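PDB 6DFL: lipopolysaccharide core heptose(I) kinase WaaP from Pseudomonas aeruginosa, which transfers phosphate from ATP to the first heptose of the lipopolysaccharide inner core and also acts as a protein-tyrosine kinase. Local coordinates for residues 124-127 and 128-132; 196-200 and 201-205. All blocks are in the same frame, centred on the assembly; numbering follows the deposited sequence.

Contact 1: 124-127 and 128-132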
loop_
_atom_site.group_PDB
_atom_site.type_symbol
_atom_site.label_atom_id
_atom_site.label_comp_id
_atom_site.label_asym_id
_atom_site.label_seq_id
_atom_site.Cartn_x
_atom_site.Cartn_y
_atom_site.Cartn_z
ATOM N N GLU A 124 3.718 -2.525 8.694
ATOM C CA GLU A 124 5.016 -3.140 8.970
ATOM C C GLU A 124 4.988 -3.903 10.287
ATOM O O GLU A 124 5.416 -5.065 10.366
ATOM C CB GLU A 124 6.116 -2.081 9.026
ATOM C CG GLU A 124 7.397 -2.611 9.663
ATOM C CD GLU A 124 8.603 -1.723 9.401
ATOM O OE1 GLU A 124 8.416 -0.488 9.357
ATOM O OE2 GLU A 124 9.728 -2.271 9.229
ATOM N N VAL A 125 4.498 -3.242 11.334
ATOM C CA VAL A 125 4.291 -3.904 12.617
ATOM C C VAL A 125 3.366 -5.100 12.446
ATOM O O VAL A 125 3.664 -6.214 12.890
ATOM C CB VAL A 125 3.736 -2.900 13.642
ATOM C CG1 VAL A 125 3.314 -3.609 14.910
ATOM C CG2 VAL A 125 4.781 -1.838 13.937
ATOM N N PHE A 126 2.233 -4.881 11.779
ATOM C CA PHE A 126 1.262 -5.954 11.584
ATOM C C PHE A 126 1.870 -7.158 10.882
ATOM O O PHE A 126 1.526 -8.296 11.199
ATOM C CB PHE A 126 0.069 -5.454 10.796
ATOM C CG PHE A 126 -1.057 -6.418 10.782
ATOM C CD1 PHE A 126 -1.863 -6.554 11.891
ATOM C CD2 PHE A 126 -1.313 -7.207 9.665
ATOM C CE1 PHE A 126 -2.917 -7.451 11.885
ATOM C CE2 PHE A 126 -2.355 -8.098 9.665
ATOM C CZ PHE A 126 -3.162 -8.218 10.772
ATOM N N SER A 127 2.776 -6.936 9.936
ATOM C CA SER A 127 3.403 -8.027 9.201
ATOM C C SER A 127 4.805 -8.356 9.706
ATOM O O SER A 127 5.467 -9.225 9.126
ATOM C CB SER A 127 3.454 -7.694 7.708
ATOM O OG SER A 127 4.253 -6.549 7.469
ATOM N N GLN A 128 5.264 -7.669 10.760
ATOM C CA GLN A 128 6.534 -7.894 11.449
ATOM C C GLN A 128 7.086 -9.308 11.315
ATOM O O GLN A 128 8.255 -9.482 10.954
ATOM C CB GLN A 128 6.366 -7.581 12.933
ATOM C CG GLN A 128 7.296 -6.535 13.481
ATOM C CD GLN A 128 6.900 -6.134 14.889
ATOM O OE1 GLN A 128 5.809 -6.495 15.357
ATOM N NE2 GLN A 128 7.778 -5.396 15.579
ATOM N N ASP A 129 6.258 -10.317 11.609
ATOM C CA ASP A 129 6.701 -11.704 11.730
ATOM C C ASP A 129 5.818 -12.640 10.927
ATOM O O ASP A 129 5.519 -13.756 11.355
ATOM C CB ASP A 129 6.740 -12.136 13.196
ATOM C CG ASP A 129 5.595 -11.547 14.011
ATOM O OD1 ASP A 129 4.421 -11.704 13.576
ATOM O OD2 ASP A 129 5.880 -10.934 15.080
ATOM N N TRP A 130 5.395 -12.198 9.741
ATOM C CA TRP A 130 4.693 -13.088 8.816
ATOM C C TRP A 130 5.597 -14.200 8.311
ATOM O O TRP A 130 5.111 -15.284 7.969
ATOM C CB TRP A 130 4.146 -12.300 7.627
ATOM C CG TRP A 130 2.876 -11.597 7.914
ATOM C CD1 TRP A 130 2.247 -11.493 9.121
ATOM C CD2 TRP A 130 2.073 -10.886 6.977
ATOM N NE1 TRP A 130 1.097 -10.750 8.994
ATOM C CE2 TRP A 130 0.961 -10.375 7.681
ATOM C CE3 TRP A 130 2.181 -10.632 5.606
ATOM C CZ2 TRP A 130 -0.037 -9.626 7.057
ATOM C CZ3 TRP A 130 1.202 -9.882 4.992
ATOM C CH2 TRP A 130 0.104 -9.383 5.719
ATOM N N ARG A 131 6.903 -13.943 8.236
ATOM C CA ARG A 131 7.832 -14.980 7.810
ATOM C C ARG A 131 7.723 -16.210 8.698
ATOM O O ARG A 131 7.764 -17.343 8.203
ATOM C CB ARG A 131 9.255 -14.430 7.810
ATOM C CG ARG A 131 9.585 -13.560 6.612
ATOM C CD ARG A 131 10.438 -14.322 5.621
ATOM N NE ARG A 131 11.730 -14.680 6.200
ATOM C CZ ARG A 131 12.578 -15.551 5.659
ATOM N NH1 ARG A 131 12.273 -16.167 4.517
ATOM N NH2 ARG A 131 13.729 -15.813 6.264
ATOM N N GLU A 132 7.535 -16.006 10.007
ATOM C CA GLU A 132 7.487 -17.101 10.967
ATOM C C GLU A 132 6.105 -17.358 11.545
ATOM O O GLU A 132 5.840 -18.481 11.983
ATOM C CB GLU A 132 8.466 -16.837 12.125
ATOM C CG GLU A 132 8.615 -17.988 13.137
ATOM C CD GLU A 132 9.654 -19.031 12.725
ATOM O OE1 GLU A 132 9.911 -19.178 11.508
ATOM O OE2 GLU A 132 10.217 -19.699 13.628
#
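Gln128 N forms a hydrogen bond to Val125 O at 3.0 Å, and Trp130 N forms one to Ser127 O at 3.0 Å, as the short helix 123-127 leads into a loop. Both bonds close three-residue steps. The second is the straighter, with an N-H...O angle of 167°. Together they fold the chain back so that Trp130 lies against the residues it has just left. The Trp130 indole lies across the backbone and side chain of Ser127. Ser127 CA stands 3.5 Å from the centroid of the five-membered ring, almost on its normal, which makes a CH-pi contact. Ser127 CB covers the same ring system, 3.6 Å from Trp130 CD2. The hydroxyl of Ser127 is hydrogen-bonded to Leu123 O, one helical turn earlier. With CG anti to the backbone N (chi1 -169°), the Phe126 ring swings to the side where Trp130 lies and meets its six-membered ring at a slant, CD2 3.8 Å from Trp130 CZ2. Leu143 of helix 137-156 touches both aromatic side chains. The side chain of Trp130 comes within about 4 Å of the bound acyl-phosphopantetheine thioester. Two backbone bonds thus set the turn, and C-H and ring packing place the indole against it.

Contact 2: 196-200 and 201-205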
loop_
_atom_site.group_PDB
_atom_site.type_symbol
_atom_site.label_atom_id
_atom_site.label_comp_id
_atom_site.label_asym_id
_atom_site.label_seq_id
_atom_site.Cartn_x
_atom_site.Cartn_y
_atom_site.Cartn_z
ATOM N N ASP A 196 -1.823 17.530 -11.212
ATOM C CA ASP A 196 -2.990 16.962 -11.859
ATOM C C ASP A 196 -2.694 15.590 -12.436
ATOM O O ASP A 196 -3.602 14.760 -12.494
ATOM C CB ASP A 196 -3.546 17.913 -12.912
ATOM C CG ASP A 196 -4.524 18.934 -12.307
ATOM O OD1 ASP A 196 -4.990 18.738 -11.141
ATOM O OD2 ASP A 196 -4.837 19.927 -13.012
ATOM N N ALA A 197 -1.438 15.310 -12.784
ATOM C CA ALA A 197 -1.011 13.972 -13.172
ATOM C C ALA A 197 0.355 13.692 -12.573
ATOM O O ALA A 197 1.261 14.517 -12.687
ATOM C CB ALA A 197 -0.934 13.816 -14.693
ATOM N N THR A 198 0.509 12.516 -11.999
ATOM C CA THR A 198 1.739 12.031 -11.391
ATOM C C THR A 198 2.720 11.527 -12.439
ATOM O O THR A 198 2.471 10.489 -13.066
ATOM C CB THR A 198 1.415 10.910 -10.411
ATOM O OG1 THR A 198 0.291 11.317 -9.615
ATOM C CG2 THR A 198 2.618 10.612 -9.538
ATOM N N PRO A 199 3.839 12.216 -12.641
ATOM C CA PRO A 199 4.823 11.757 -13.624
ATOM C C PRO A 199 5.251 10.331 -13.335
ATOM O O PRO A 199 5.264 9.883 -12.187
ATOM C CB PRO A 199 5.991 12.732 -13.442
ATOM C CG PRO A 199 5.384 13.935 -12.825
ATOM C CD PRO A 199 4.262 13.450 -11.957
ATOM N N LYS A 200 5.633 9.619 -14.397
ATOM C CA LYS A 200 5.926 8.198 -14.247
ATOM C C LYS A 200 7.159 7.966 -13.369
ATOM O O LYS A 200 7.210 6.988 -12.617
ATOM C CB LYS A 200 6.090 7.544 -15.625
ATOM C CG LYS A 200 6.032 6.025 -15.608
ATOM C CD LYS A 200 5.217 5.490 -16.785
ATOM C CE LYS A 200 5.079 3.970 -16.706
ATOM N NZ LYS A 200 4.039 3.436 -17.647
ATOM N N ARG A 201 8.159 8.850 -13.441
ATOM C CA ARG A 201 9.324 8.701 -12.571
ATOM C C ARG A 201 8.916 8.750 -11.106
ATOM O O ARG A 201 9.461 8.021 -10.265
ATOM C CB ARG A 201 10.361 9.795 -12.856
ATOM C CG ARG A 201 11.434 9.937 -11.749
ATOM C CD ARG A 201 12.403 11.098 -11.994
ATOM N NE ARG A 201 13.357 10.779 -13.053
ATOM C CZ ARG A 201 14.292 11.611 -13.502
ATOM N NH1 ARG A 201 14.410 12.825 -12.986
ATOM N NH2 ARG A 201 15.110 11.227 -14.473
ATOM N N TRP A 202 7.956 9.605 -10.780
ATOM C CA TRP A 202 7.544 9.715 -9.393
ATOM C C TRP A 202 6.682 8.528 -8.985
ATOM O O TRP A 202 6.861 7.989 -7.883
ATOM C CB TRP A 202 6.834 11.051 -9.168
ATOM C CG TRP A 202 7.789 12.190 -9.176
ATOM C CD1 TRP A 202 7.888 13.173 -10.114
ATOM C CD2 TRP A 202 8.805 12.470 -8.186
ATOM N NE1 TRP A 202 8.904 14.049 -9.775
ATOM C CE2 TRP A 202 9.473 13.643 -8.594
ATOM C CE3 TRP A 202 9.197 11.849 -6.993
ATOM C CZ2 TRP A 202 10.525 14.211 -7.842
ATOM C CZ3 TRP A 202 10.249 12.410 -6.249
ATOM C CH2 TRP A 202 10.899 13.574 -6.681
ATOM N N ARG A 203 5.758 8.106 -9.862
ATOM C CA ARG A 203 5.043 6.844 -9.668
ATOM C C ARG A 203 6.011 5.722 -9.305
ATOM O O ARG A 203 5.788 4.964 -8.351
ATOM C CB ARG A 203 4.256 6.464 -10.937
ATOM C CG ARG A 203 2.954 7.273 -11.205
ATOM C CD ARG A 203 2.238 6.868 -12.527
ATOM N NE ARG A 203 1.154 7.795 -12.879
ATOM C CZ ARG A 203 -0.147 7.490 -12.872
ATOM N NH1 ARG A 203 -1.058 8.407 -13.211
ATOM N NH2 ARG A 203 -0.548 6.259 -12.562
ATOM N N ASN A 204 7.103 5.609 -10.055
ATOM C CA ASN A 204 7.962 4.447 -9.900
ATOM C C ASN A 204 8.757 4.517 -8.601
ATOM O O ASN A 204 8.952 3.492 -7.941
ATOM C CB ASN A 204 8.882 4.314 -11.108
ATOM C CG ASN A 204 8.114 4.082 -12.407
ATOM O OD1 ASN A 204 6.953 3.634 -12.416
ATOM N ND2 ASN A 204 8.761 4.397 -13.514
ATOM N N LYS A 205 9.198 5.721 -8.205
ATOM C CA LYS A 205 9.877 5.885 -6.924
ATOM C C LYS A 205 9.013 5.354 -5.781
ATOM O O LYS A 205 9.477 4.543 -4.975
ATOM C CB LYS A 205 10.257 7.354 -6.698
ATOM C CG LYS A 205 11.451 7.860 -7.546
ATOM C CD LYS A 205 12.195 9.014 -6.848
ATOM C CE LYS A 205 13.411 9.514 -7.633
ATOM N NZ LYS A 205 13.050 10.462 -8.735
#
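Arg203 crosses Thr198 at a slant and turns the edge of its guanidinium to the Thr198 carbonyl. Arg203 NE gives a hydrogen bond of 3.0 Å to Thr198 O. The oxygen lies close to the guanidinium plane, and the N-H...O angle is 156°. The chain is extended from CG to NE (chi2 178°, chi3 -170°), which carries NE back to residue 198. On the way, Arg203 CG packs 3.7 Å from Thr198 CG2. Thr198 OG1 is hydrogen-bonded to His155 O. Pro199 and Trp202 lie side by side and point the same way. Pro199 CG meets the edge of the indole, 3.8 Å from Trp202 CD1. This is the N-terminal start of helix 200-212, in the helical part of the kinase fold, with Pro199 as the N-cap residue. Its carbonyl accepts a straight hydrogen bond from Arg203 N at 3.0 Å and a weak one from Trp202 N. Asn204 N continues the helical pattern to Lys200 O at 2.9 Å. The Lys200 side chain crosses that of Asn204 obliquely, with CG 3.8 Å from Asn204 ND2. Its NZ forms a salt bridge with Glu243, while Arg195 makes a cation-pi contact with the Trp202 ring.

How the contacts relate
The two contacts come in series along the chain, contact 1 first. Both belong to the part of the chain that is related to protein kinases. The centres of contact 1 and contact 2 are about 29 Å apart. The nearest atoms of contact 1 and contact 2 are about 15 Å apart, so they do not touch. Contact 1 joins helix 123-127 to the loop that leads to helix 137-156. Contact 2 joins the loop after strand 193-194 to helix 200-212. Residues of helix 137-156 meet both, Leu143 at 124-132 and His155 at 196-205. One helix thus links a region beside the bound acyl thioester to a helix start farther from it.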